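Local coordinates for HPV18 E7 (Human papillomavirus type 18, PDB 6IWD), which probably drives quiescent host cells into the cell cycle so that the virus can replicate its genome, this chain being its zinc-binding C-terminal domain, at residues R34-Q37 / Q38-N42. Residues are numbered along the deposited sequence; the frame is centred on the assembly and turned at random.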
loop_
_atom_site.group_PDB
_atom_site.type_symbol
_atom_site.label_atom_id
_atom_site.label_comp_id
_atom_site.label_asym_id
_atom_site.label_seq_id
_atom_site.Cartn_x
_atom_site.Cartn_y
_atom_site.Cartn_z
ATOM N N ARG B 34 -2.580 -7.911 1.230
ATOM C CA ARG B 34 -1.146 -7.925 1.533
ATOM C C ARG B 34 -0.612 -6.509 1.693
ATOM O O ARG B 34 0.173 -6.230 2.610
ATOM C CB ARG B 34 -0.372 -8.647 0.427
ATOM C CG ARG B 34 1.065 -8.968 0.804
ATOM C CD ARG B 34 1.084 -10.096 1.805
ATOM N NE ARG B 34 0.790 -11.357 1.135
ATOM C CZ ARG B 34 0.186 -12.401 1.696
ATOM N NH1 ARG B 34 -0.244 -12.357 2.952
ATOM N NH2 ARG B 34 -0.018 -13.483 0.972
ATOM N N ALA B 35 -1.035 -5.601 0.807
ATOM C CA ALA B 35 -0.587 -4.215 0.895
ATOM C C ALA B 35 -1.003 -3.579 2.216
ATOM O O ALA B 35 -0.242 -2.807 2.813
ATOM C CB ALA B 35 -1.139 -3.420 -0.290
ATOM N N PHE B 36 -2.220 -3.885 2.676
ATOM C CA PHE B 36 -2.723 -3.387 3.953
ATOM C C PHE B 36 -1.924 -3.958 5.124
ATOM O O PHE B 36 -1.534 -3.222 6.040
ATOM C CB PHE B 36 -4.211 -3.745 4.057
ATOM C CG PHE B 36 -4.929 -3.166 5.258
ATOM C CD1 PHE B 36 -4.664 -1.888 5.716
ATOM C CD2 PHE B 36 -5.936 -3.897 5.877
ATOM C CE1 PHE B 36 -5.354 -1.369 6.822
ATOM C CE2 PHE B 36 -6.633 -3.380 6.968
ATOM C CZ PHE B 36 -6.345 -2.118 7.435
ATOM N N GLN B 37 -1.664 -5.272 5.105
ATOM C CA GLN B 37 -0.785 -5.892 6.101
ATOM C C GLN B 37 0.574 -5.190 6.153
ATOM O O GLN B 37 1.076 -4.860 7.232
ATOM C CB GLN B 37 -0.624 -7.388 5.782
ATOM C CG GLN B 37 -1.890 -8.212 6.004
ATOM C CD GLN B 37 -1.789 -9.631 5.447
ATOM O OE1 GLN B 37 -1.030 -9.898 4.507
ATOM N NE2 GLN B 37 -2.562 -10.548 6.028
ATOM N N GLN B 38 1.164 -4.914 4.984
ATOM C CA GLN B 38 2.474 -4.264 4.947
ATOM C C GLN B 38 2.447 -2.883 5.608
ATOM O O GLN B 38 3.439 -2.475 6.231
ATOM C CB GLN B 38 2.961 -4.175 3.492
ATOM C CG GLN B 38 4.349 -3.546 3.316
ATOM C CD GLN B 38 5.438 -4.303 4.074
ATOM O OE1 GLN B 38 5.571 -5.510 3.937
ATOM N NE2 GLN B 38 6.214 -3.589 4.879
ATOM N N LEU B 39 1.319 -2.167 5.521
ATOM C CA LEU B 39 1.245 -0.844 6.149
ATOM C C LEU B 39 1.403 -0.934 7.663
ATOM O O LEU B 39 2.002 -0.046 8.279
ATOM C CB LEU B 39 -0.070 -0.149 5.779
ATOM C CG LEU B 39 -0.213 0.190 4.294
ATOM C CD1 LEU B 39 -1.481 1.023 4.004
ATOM C CD2 LEU B 39 1.029 0.915 3.804
ATOM N N PHE B 40 0.873 -2.002 8.286
ATOM C CA PHE B 40 1.072 -2.195 9.723
ATOM C C PHE B 40 2.535 -2.422 10.058
ATOM O O PHE B 40 2.963 -2.164 11.190
ATOM C CB PHE B 40 0.253 -3.390 10.234
ATOM C CG PHE B 40 -1.222 -3.120 10.355
ATOM C CD1 PHE B 40 -2.070 -3.333 9.277
ATOM C CD2 PHE B 40 -1.764 -2.674 11.551
ATOM C CE1 PHE B 40 -3.436 -3.090 9.387
ATOM C CE2 PHE B 40 -3.127 -2.432 11.665
ATOM C CZ PHE B 40 -3.957 -2.637 10.589
ATOM N N LEU B 41 3.305 -2.952 9.114
ATOM C CA LEU B 41 4.722 -3.191 9.336
ATOM C C LEU B 41 5.567 -1.976 8.994
ATOM O O LEU B 41 6.777 -1.986 9.237
ATOM C CB LEU B 41 5.175 -4.395 8.515
ATOM C CG LEU B 41 4.498 -5.692 8.967
ATOM C CD1 LEU B 41 4.698 -6.762 7.907
ATOM C CD2 LEU B 41 5.083 -6.115 10.330
ATOM N N ASN B 42 4.956 -0.947 8.409
ATOM C CA ASN B 42 5.598 0.349 8.253
ATOM C C ASN B 42 5.262 1.217 9.461
ATOM O O ASN B 42 5.791 0.984 10.562
ATOM C CB ASN B 42 5.152 1.002 6.938
ATOM C CG ASN B 42 5.498 0.160 5.721
ATOM O OD1 ASN B 42 6.292 -0.772 5.803
ATOM N ND2 ASN B 42 4.916 0.505 4.579
#
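F36 and F40, one helical turn apart, meet as a T-shaped pair that shows how an i, i+4 spacing brings two aromatic rings together on the same side of a helix. CE1 of F40 comes down over one face of F36, displaced toward the rim, and lies 3.6 Å from CE1 of F36; the planes are inclined at 63°. The first torsions differ: F36 carries CG anti to its own N (chi1 -174°), which sends the ring out from the side of the helix, whereas F40 has CG beside its backbone N (chi1 -75°), and its ring leans back toward the helix start, bringing CE1 over F36. The edge of F40 also passes close to the backbone, with CD1 3.3 Å from O of F36.

Two polar side-chain links follow, one of i, i+3 spacing and one of i, i+4 that reaches N42 just beyond the helix. NH1 of R34 meets OE1 of Q37 at 3.0 Å, in the carbonyl plane and on a lone pair; outside the helix, NH1 is salt-bridged to an acidic side chain and NH2 hydrogen-bonded to a polar one, both of another protein's chain. Bent at chi2, Q38 gives NE2 to OD1 of N42 at 3.0 Å, while its OE1 accepts a hydrogen bond from a polar side chain of that partner protein. The backbone bond from Q38 N to R34 O, 2.9 Å, belongs to the continuous helix.

Within helix 30-41, F36 and F40 both touch M11 of strand 7-14, while A35, F36 and L39 pack against the second E7 subunit.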